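Local coordinates for DNR protein (Pseudomonas aeruginosa, PDB 2Z69) that probably acts as a DNA-binding transcription factor of the CRP/FNR type, sensing nitric oxide to control dissimilative nitrate respiration, and is represented by its sensor domain, at residues A55-I60 with L111-N116; V9-L14 with Q27-L32. All blocks are in the same frame, centred on the assembly; numbering follows the deposited sequence.

Interaction 1. Residues A55-I60 with L111-N116; sequences AFYYLI and LFRFSN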
ATOM      1  N   ALA B  55     -10.278 -13.181  -7.753  1.00 17.73           N
ATOM      2  CA  ALA B  55      -9.423 -14.191  -7.135  1.00 18.05           C
ATOM      3  C   ALA B  55      -7.976 -14.050  -7.564  1.00 18.27           C
ATOM      4  O   ALA B  55      -7.708 -13.522  -8.635  1.00 19.61           O
ATOM      5  CB  ALA B  55      -9.926 -15.567  -7.487  1.00 17.33           C
ATOM      6  N   PHE B  56      -7.044 -14.478  -6.717  1.00 17.89           N
ATOM      7  CA  PHE B  56      -5.668 -14.696  -7.158  1.00 17.98           C
ATOM      8  C   PHE B  56      -5.332 -16.187  -7.007  1.00 19.45           C
ATOM      9  O   PHE B  56      -6.136 -16.938  -6.451  1.00 19.39           O
ATOM     10  CB  PHE B  56      -4.683 -13.825  -6.383  1.00 15.07           C
ATOM     11  CG  PHE B  56      -4.568 -14.173  -4.942  1.00 15.63           C
ATOM     12  CD1 PHE B  56      -5.570 -13.797  -4.032  1.00 15.38           C
ATOM     13  CD2 PHE B  56      -3.434 -14.830  -4.461  1.00 18.49           C
ATOM     14  CE1 PHE B  56      -5.463 -14.103  -2.683  1.00 16.72           C
ATOM     15  CE2 PHE B  56      -3.316 -15.153  -3.105  1.00 16.73           C
ATOM     16  CZ  PHE B  56      -4.319 -14.776  -2.212  1.00 18.32           C
ATOM     17  N   TYR B  57      -4.153 -16.579  -7.498  1.00 18.53           N
ATOM     18  CA  TYR B  57      -3.806 -17.972  -7.723  1.00 18.51           C
ATOM     19  C   TYR B  57      -2.454 -18.347  -7.102  1.00 21.05           C
ATOM     20  O   TYR B  57      -1.517 -17.562  -7.097  1.00 19.36           O
ATOM     21  CB  TYR B  57      -3.787 -18.269  -9.217  1.00 19.42           C
ATOM     22  CG  TYR B  57      -5.166 -18.148  -9.800  1.00 21.50           C
ATOM     23  CD1 TYR B  57      -5.711 -16.899 -10.122  1.00 18.27           C
ATOM     24  CD2 TYR B  57      -5.962 -19.282  -9.946  1.00 20.60           C
ATOM     25  CE1 TYR B  57      -7.037 -16.802 -10.611  1.00 17.49           C
ATOM     26  CE2 TYR B  57      -7.258 -19.190 -10.398  1.00 20.25           C
ATOM     27  CZ  TYR B  57      -7.777 -17.962 -10.756  1.00 20.35           C
ATOM     28  OH  TYR B  57      -9.089 -17.933 -11.229  1.00 25.94           O
ATOM     29  N   TYR B  58      -2.397 -19.546  -6.533  1.00 20.61           N
ATOM     30  CA  TYR B  58      -1.121 -20.174  -6.241  1.00 21.22           C
ATOM     31  C   TYR B  58      -0.928 -21.320  -7.234  1.00 22.38           C
ATOM     32  O   TYR B  58      -1.822 -22.165  -7.407  1.00 24.45           O
ATOM     33  CB  TYR B  58      -1.128 -20.689  -4.822  1.00 21.74           C
ATOM     34  CG  TYR B  58       0.118 -21.423  -4.419  1.00 19.21           C
ATOM     35  CD1 TYR B  58       0.162 -22.809  -4.511  1.00 20.27           C
ATOM     36  CD2 TYR B  58       1.238 -20.741  -3.964  1.00 20.00           C
ATOM     37  CE1 TYR B  58       1.271 -23.523  -4.151  1.00 24.90           C
ATOM     38  CE2 TYR B  58       2.394 -21.458  -3.569  1.00 25.40           C
ATOM     39  CZ  TYR B  58       2.378 -22.853  -3.679  1.00 22.31           C
ATOM     40  OH  TYR B  58       3.441 -23.607  -3.354  1.00 21.35           O
ATOM     41  N   LEU B  59       0.228 -21.348  -7.888  1.00 21.27           N
ATOM     42  CA  LEU B  59       0.518 -22.385  -8.889  1.00 21.52           C
ATOM     43  C   LEU B  59       1.177 -23.593  -8.210  1.00 20.30           C
ATOM     44  O   LEU B  59       2.359 -23.570  -7.842  1.00 18.93           O
ATOM     45  CB  LEU B  59       1.414 -21.794 -10.019  1.00 21.77           C
ATOM     46  CG  LEU B  59       1.718 -22.592 -11.282  1.00 19.57           C
ATOM     47  CD1 LEU B  59       0.471 -23.148 -11.923  1.00 23.41           C
ATOM     48  CD2 LEU B  59       2.513 -21.724 -12.267  1.00 19.60           C
ATOM     49  N   ILE B  60       0.401 -24.660  -8.036  1.00 19.70           N
ATOM     50  CA  ILE B  60       0.925 -25.854  -7.369  1.00 18.49           C
ATOM     51  C   ILE B  60       1.946 -26.500  -8.310  1.00 19.02           C
ATOM     52  O   ILE B  60       3.084 -26.707  -7.935  1.00 18.82           O
ATOM     53  CB  ILE B  60      -0.187 -26.858  -6.978  1.00 17.86           C
ATOM     54  CG1 ILE B  60      -1.230 -26.197  -6.053  1.00 17.49           C
ATOM     55  CG2 ILE B  60       0.413 -28.132  -6.357  1.00 18.19           C
ATOM     56  CD1 ILE B  60      -2.644 -26.747  -6.307  1.00 16.89           C
ATOM     57  N   LEU B 111      -3.740 -25.478  -9.823  1.00 17.84           N
ATOM     58  CA  LEU B 111      -3.700 -24.264  -9.000  1.00 19.48           C
ATOM     59  C   LEU B 111      -4.663 -24.305  -7.846  1.00 20.82           C
ATOM     60  O   LEU B 111      -5.596 -25.110  -7.859  1.00 22.91           O
ATOM     61  CB  LEU B 111      -3.999 -23.004  -9.834  1.00 18.26           C
ATOM     62  CG  LEU B 111      -3.261 -22.934 -11.171  1.00 22.35           C
ATOM     63  CD1 LEU B 111      -4.310 -23.138 -12.276  1.00 24.22           C
ATOM     64  CD2 LEU B 111      -2.609 -21.608 -11.363  1.00 22.65           C
ATOM     65  N   PHE B 112      -4.414 -23.432  -6.858  1.00 19.71           N
ATOM     66  CA  PHE B 112      -5.382 -23.029  -5.857  1.00 19.76           C
ATOM     67  C   PHE B 112      -5.879 -21.666  -6.267  1.00 19.50           C
ATOM     68  O   PHE B 112      -5.067 -20.797  -6.551  1.00 20.84           O
ATOM     69  CB  PHE B 112      -4.699 -22.885  -4.500  1.00 20.22           C
ATOM     70  CG  PHE B 112      -4.423 -24.184  -3.813  1.00 21.01           C
ATOM     71  CD1 PHE B 112      -3.191 -24.404  -3.208  1.00 17.67           C
ATOM     72  CD2 PHE B 112      -5.402 -25.179  -3.744  1.00 17.49           C
ATOM     73  CE1 PHE B 112      -2.912 -25.598  -2.536  1.00 16.41           C
ATOM     74  CE2 PHE B 112      -5.146 -26.386  -3.068  1.00 23.29           C
ATOM     75  CZ  PHE B 112      -3.894 -26.593  -2.454  1.00 20.17           C
ATOM     76  N   ARG B 113      -7.191 -21.472  -6.327  1.00 20.16           N
ATOM     77  CA  ARG B 113      -7.780 -20.154  -6.589  1.00 21.41           C
ATOM     78  C   ARG B 113      -8.261 -19.603  -5.267  1.00 22.07           C
ATOM     79  O   ARG B 113      -9.188 -20.166  -4.671  1.00 23.71           O
ATOM     80  CB  ARG B 113      -8.994 -20.274  -7.498  1.00 21.04           C
ATOM     81  CG  ARG B 113      -9.922 -19.064  -7.472  1.00 21.60           C
ATOM     82  CD  ARG B 113     -10.905 -19.008  -8.685  1.00 24.48           C
ATOM     83  NE  ARG B 113     -11.675 -20.232  -8.758  1.00 43.38           N
ATOM     84  CZ  ARG B 113     -11.755 -21.048  -9.802  1.00 44.48           C
ATOM     85  NH1 ARG B 113     -11.144 -20.785 -10.956  1.00 44.22           N
ATOM     86  NH2 ARG B 113     -12.493 -22.133  -9.685  1.00 45.12           N
ATOM     87  N   PHE B 114      -7.658 -18.518  -4.797  1.00 21.44           N
ATOM     88  CA  PHE B 114      -8.084 -17.906  -3.544  1.00 20.37           C
ATOM     89  C   PHE B 114      -8.943 -16.685  -3.816  1.00 21.72           C
ATOM     90  O   PHE B 114      -8.608 -15.873  -4.661  1.00 24.12           O
ATOM     91  CB  PHE B 114      -6.872 -17.477  -2.755  1.00 20.54           C
ATOM     92  CG  PHE B 114      -5.979 -18.598  -2.354  1.00 20.77           C
ATOM     93  CD1 PHE B 114      -4.805 -18.848  -3.038  1.00 19.34           C
ATOM     94  CD2 PHE B 114      -6.290 -19.393  -1.281  1.00 22.18           C
ATOM     95  CE1 PHE B 114      -3.963 -19.860  -2.649  1.00 16.15           C
ATOM     96  CE2 PHE B 114      -5.447 -20.415  -0.901  1.00 22.99           C
ATOM     97  CZ  PHE B 114      -4.284 -20.642  -1.593  1.00 20.28           C
ATOM     98  N   SER B 115     -10.054 -16.553  -3.105  1.00 21.00           N
ATOM     99  CA  SER B 115     -10.896 -15.370  -3.170  1.00 20.00           C
ATOM    100  C   SER B 115     -10.175 -14.134  -2.625  1.00 18.79           C
ATOM    101  O   SER B 115      -9.566 -14.182  -1.535  1.00 17.32           O
ATOM    102  CB  SER B 115     -12.153 -15.627  -2.325  1.00 21.19           C
ATOM    103  OG  SER B 115     -12.913 -14.461  -2.166  1.00 22.36           O
ATOM    104  N   ASN B 116     -10.245 -13.036  -3.382  1.00 17.03           N
ATOM    105  CA  ASN B 116      -9.776 -11.737  -2.916  1.00 16.36           C
ATOM    106  C   ASN B 116     -10.449 -11.429  -1.599  1.00 16.39           C
ATOM    107  O   ASN B 116      -9.776 -11.142  -0.607  1.00 16.96           O
ATOM    108  CB  ASN B 116     -10.025 -10.631  -3.966  1.00 17.00           C
ATOM    109  CG  ASN B 116      -9.101 -10.755  -5.182  1.00 17.94           C
ATOM    110  OD1 ASN B 116      -8.230 -11.601  -5.214  1.00 20.97           O
ATOM    111  ND2 ASN B 116      -9.295  -9.910  -6.176  1.00 21.08           N
TER
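The F112 ring carries the end of I60 on one face: I60 CD1 stands over the ring centre, 3.8 Å from the centroid and only 4° off the normal. F56 receives F114 CB over one face, offset toward the rim, while N116 OD1 sits in plane at its edge, 3.6 Å from F56 CD1. To get there the F56 ring is tucked between its own backbone N and carbonyl carbon (chi1 67°). The F56 and F114 rings are slid apart, centroids 5.4 Å from one another, and barely overlap. At the F114 edge, in plane, lies Y58 CB. At the edge of the R113 guanidinium, in its plane, Y57 OH lies 3.5 Å from R113 NH1 without a hydrogen bond between them. These two neighbouring antiparallel strands belong to the beta barrel of a cyclic nucleotide-binding (CRP-like) sensor domain. F56 pairs with F114 and Y58 with F112 through four backbone hydrogen bonds, two to each pair; F114 N to F56 O is 2.7 Å long. F56, Y58, F112 and F114 share one side of the sheet, where the last three meet helix 6-14 and F56 meets Y119 of helix 116-123. On the other side, Y57 runs alongside R113, ring and guanidinium planes nearly perpendicular; R113 NE makes a salt bridge to D36. Further along that side, L59 CD1 presses on L111 CD2 at 3.5 Å, a tight fit.

Interaction 2. Residues V9-L14 with Q27-L32; sequences VHQQLL and QLQELL
H10 meets L32 through its CB alone, 4.1 Å from L32 CD1, because the imidazole swings off toward the sheet, where the edge of the F112 ring meets its face. H10 CG lies anti to the carbonyl carbon (chi1 -58°), carrying the ring away from helix 25-33. One residue on, Q11 does more of the work. Its chain bends at chi2 (118°) and folds over the neighbouring helix: CG comes 4.0 Å from L28 CG, and the two side chains slide past each other in opposite directions. Beyond the bend, the amide oxygen of Q11 reaches L32, with OE1 3.4 Å from L32 CD1, and also lies near the backbone of Q29, 3.9 Å from its CA. The aliphatic part of Q11 thus lies against the two leucines, and OE1 lies against the L32 methyl in plain packing, with no hydrogen bond across the segments. L14 closes the row. It meets L32 tip to tip, CD1 to CD2 at 3.5 Å, while its CB lies 4.3 Å from L28 CD1. L28, a helical turn before L32, takes Q11 and L14, and L32 takes all three.

The short axes stay 10.3 Å apart at closest approach and cross at 109°, so the touch is local and made mostly by side chains. Beneath it lies the sheet: L14 rests on Y58 and F114, L31 on F114 and L32 on F112. A pair of short helical segments crossing steeply and laid against the barrel is consistent with the N-terminal helical part of a CRP/FNR-like sensor domain.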
ATOM      1  N   VAL B   9      -0.395 -31.117   4.479  1.00 21.28           N
ATOM      2  CA  VAL B   9       0.512 -30.917   3.330  1.00 21.10           C
ATOM      3  C   VAL B   9       0.316 -29.569   2.596  1.00 20.64           C
ATOM      4  O   VAL B   9       1.298 -28.937   2.204  1.00 21.13           O
ATOM      5  CB  VAL B   9       0.567 -32.168   2.362  1.00 21.28           C
ATOM      6  CG1 VAL B   9      -0.758 -32.938   2.343  1.00 22.04           C
ATOM      7  CG2 VAL B   9       1.010 -31.783   0.935  1.00 21.02           C
ATOM      8  N   HIS B  10      -0.926 -29.118   2.432  1.00 20.06           N
ATOM      9  CA  HIS B  10      -1.159 -27.828   1.754  1.00 20.01           C
ATOM     10  C   HIS B  10      -0.770 -26.638   2.635  1.00 20.85           C
ATOM     11  O   HIS B  10      -0.141 -25.697   2.160  1.00 19.96           O
ATOM     12  CB  HIS B  10      -2.596 -27.672   1.260  1.00 20.08           C
ATOM     13  CG  HIS B  10      -3.044 -28.739   0.311  1.00 17.77           C
ATOM     14  ND1 HIS B  10      -4.375 -28.994   0.067  1.00 16.08           N
ATOM     15  CD2 HIS B  10      -2.347 -29.630  -0.438  1.00 17.56           C
ATOM     16  CE1 HIS B  10      -4.481 -29.991  -0.792  1.00 18.60           C
ATOM     17  NE2 HIS B  10      -3.264 -30.395  -1.114  1.00 18.23           N
ATOM     18  N   GLN B  11      -1.137 -26.679   3.920  1.00 21.55           N
ATOM     19  CA  GLN B  11      -0.636 -25.672   4.861  1.00 22.74           C
ATOM     20  C   GLN B  11       0.892 -25.602   4.752  1.00 22.24           C
ATOM     21  O   GLN B  11       1.448 -24.520   4.620  1.00 21.96           O
ATOM     22  CB  GLN B  11      -1.094 -25.940   6.308  1.00 22.60           C
ATOM     23  CG  GLN B  11      -2.409 -25.217   6.706  1.00 28.02           C
ATOM     24  CD  GLN B  11      -3.579 -26.156   7.083  1.00 32.96           C
ATOM     25  OE1 GLN B  11      -4.553 -26.299   6.331  1.00 33.37           O
ATOM     26  NE2 GLN B  11      -3.485 -26.780   8.256  1.00 33.64           N
ATOM     27  N   GLN B  12       1.544 -26.765   4.733  1.00 22.70           N
ATOM     28  CA  GLN B  12       3.005 -26.880   4.667  1.00 23.47           C
ATOM     29  C   GLN B  12       3.692 -26.157   3.496  1.00 24.11           C
ATOM     30  O   GLN B  12       4.666 -25.428   3.716  1.00 25.07           O
ATOM     31  CB  GLN B  12       3.409 -28.354   4.684  1.00 23.32           C
ATOM     32  CG  GLN B  12       4.898 -28.599   4.894  1.00 24.49           C
ATOM     33  CD  GLN B  12       5.177 -29.964   5.490  1.00 25.81           C
ATOM     34  OE1 GLN B  12       4.504 -30.392   6.432  1.00 26.61           O
ATOM     35  NE2 GLN B  12       6.181 -30.651   4.954  1.00 25.77           N
ATOM     36  N   LEU B  13       3.204 -26.349   2.267  1.00 24.50           N
ATOM     37  CA  LEU B  13       3.826 -25.701   1.092  1.00 24.17           C
ATOM     38  C   LEU B  13       3.451 -24.214   0.976  1.00 23.64           C
ATOM     39  O   LEU B  13       4.269 -23.384   0.589  1.00 24.15           O
ATOM     40  CB  LEU B  13       3.592 -26.499  -0.213  1.00 24.09           C
ATOM     41  CG  LEU B  13       2.434 -26.289  -1.201  1.00 26.15           C
ATOM     42  CD1 LEU B  13       2.706 -27.018  -2.511  1.00 22.57           C
ATOM     43  CD2 LEU B  13       1.100 -26.724  -0.632  1.00 26.75           C
ATOM     44  N   LEU B  14       2.230 -23.878   1.368  1.00 22.89           N
ATOM     45  CA  LEU B  14       1.770 -22.494   1.362  1.00 21.89           C
ATOM     46  C   LEU B  14       2.425 -21.606   2.394  1.00 22.13           C
ATOM     47  O   LEU B  14       2.561 -20.395   2.163  1.00 21.45           O
ATOM     48  CB  LEU B  14       0.263 -22.436   1.560  1.00 21.15           C
ATOM     49  CG  LEU B  14      -0.488 -22.953   0.348  1.00 21.97           C
ATOM     50  CD1 LEU B  14      -1.979 -22.857   0.608  1.00 26.82           C
ATOM     51  CD2 LEU B  14      -0.110 -22.093  -0.838  1.00 19.86           C
ATOM     52  N   GLN B  27      -5.694 -19.089  10.434  1.00 19.65           N
ATOM     53  CA  GLN B  27      -6.042 -18.221   9.298  1.00 19.28           C
ATOM     54  C   GLN B  27      -5.785 -18.880   7.957  1.00 19.09           C
ATOM     55  O   GLN B  27      -6.571 -18.719   7.026  1.00 19.17           O
ATOM     56  CB  GLN B  27      -5.298 -16.881   9.393  1.00 18.57           C
ATOM     57  CG  GLN B  27      -5.858 -15.958  10.497  1.00 18.16           C
ATOM     58  CD  GLN B  27      -4.944 -14.791  10.829  1.00 20.26           C
ATOM     59  OE1 GLN B  27      -3.769 -14.773  10.463  1.00 24.03           O
ATOM     60  NE2 GLN B  27      -5.481 -13.813  11.548  1.00 21.59           N
ATOM     61  N   LEU B  28      -4.688 -19.632   7.875  1.00 19.03           N
ATOM     62  CA  LEU B  28      -4.301 -20.346   6.660  1.00 19.46           C
ATOM     63  C   LEU B  28      -5.321 -21.431   6.306  1.00 20.07           C
ATOM     64  O   LEU B  28      -5.736 -21.549   5.148  1.00 19.33           O
ATOM     65  CB  LEU B  28      -2.896 -20.944   6.819  1.00 18.75           C
ATOM     66  CG  LEU B  28      -2.168 -21.405   5.562  1.00 21.79           C
ATOM     67  CD1 LEU B  28      -2.383 -20.450   4.375  1.00 22.04           C
ATOM     68  CD2 LEU B  28      -0.699 -21.567   5.855  1.00 24.53           C
ATOM     69  N   GLN B  29      -5.720 -22.203   7.317  1.00 20.00           N
ATOM     70  CA  GLN B  29      -6.754 -23.223   7.210  1.00 21.11           C
ATOM     71  C   GLN B  29      -8.040 -22.620   6.647  1.00 21.31           C
ATOM     72  O   GLN B  29      -8.644 -23.178   5.744  1.00 22.18           O
ATOM     73  CB  GLN B  29      -6.993 -23.848   8.606  1.00 20.84           C
ATOM     74  CG  GLN B  29      -7.909 -25.080   8.668  1.00 22.22           C
ATOM     75  CD  GLN B  29      -8.414 -25.401  10.097  1.00 22.75           C
ATOM     76  OE1 GLN B  29      -9.198 -24.647  10.688  1.00 22.73           O
ATOM     77  NE2 GLN B  29      -7.977 -26.536  10.635  1.00 25.40           N
ATOM     78  N   GLU B  30      -8.443 -21.467   7.175  1.00 22.61           N
ATOM     79  CA  GLU B  30      -9.688 -20.809   6.767  1.00 23.18           C
ATOM     80  C   GLU B  30      -9.632 -20.346   5.304  1.00 22.30           C
ATOM     81  O   GLU B  30     -10.627 -20.417   4.577  1.00 21.59           O
ATOM     82  CB  GLU B  30     -10.013 -19.643   7.709  1.00 22.90           C
ATOM     83  CG  GLU B  30     -11.404 -19.023   7.499  1.00 25.32           C
ATOM     84  CD  GLU B  30     -11.782 -17.966   8.538  1.00 26.18           C
ATOM     85  OE1 GLU B  30     -11.120 -17.870   9.598  1.00 34.62           O
ATOM     86  OE2 GLU B  30     -12.765 -17.230   8.299  1.00 32.83           O
ATOM     87  N   LEU B  31      -8.449 -19.899   4.888  1.00 21.65           N
ATOM     88  CA  LEU B  31      -8.187 -19.458   3.515  1.00 21.05           C
ATOM     89  C   LEU B  31      -8.262 -20.618   2.522  1.00 19.64           C
ATOM     90  O   LEU B  31      -8.942 -20.508   1.489  1.00 17.25           O
ATOM     91  CB  LEU B  31      -6.817 -18.750   3.439  1.00 21.20           C
ATOM     92  CG  LEU B  31      -6.393 -18.032   2.153  1.00 23.51           C
ATOM     93  CD1 LEU B  31      -7.457 -17.042   1.665  1.00 25.19           C
ATOM     94  CD2 LEU B  31      -5.064 -17.336   2.356  1.00 21.76           C
ATOM     95  N   LEU B  32      -7.557 -21.708   2.844  1.00 19.76           N
ATOM     96  CA  LEU B  32      -7.691 -22.986   2.123  1.00 20.78           C
ATOM     97  C   LEU B  32      -9.124 -23.509   2.036  1.00 20.70           C
ATOM     98  O   LEU B  32      -9.540 -24.006   0.997  1.00 20.62           O
ATOM     99  CB  LEU B  32      -6.784 -24.069   2.724  1.00 20.41           C
ATOM    100  CG  LEU B  32      -5.314 -23.967   2.316  1.00 20.39           C
ATOM    101  CD1 LEU B  32      -4.446 -24.699   3.306  1.00 18.39           C
ATOM    102  CD2 LEU B  32      -5.108 -24.507   0.897  1.00 18.64           C
TER

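Overall arrangement
From the N terminus, helix 6-14 is followed by a short connection to helix 25-33, and interaction 2 closes that small loop, folding the two helices against each other. The chain then enters the barrel strands. Interaction 1 closes a second, longer loop, bringing strand 109-115 back beside strand 55-59 after fifty intervening residues rich in strand. The two loops follow in series, neither nested nor crossed. Their centres lie 12 Å apart and they touch: L13 meets Y58, and both helices pack against strand 109-115. Together they join the helical N-terminal part to one face of the barrel.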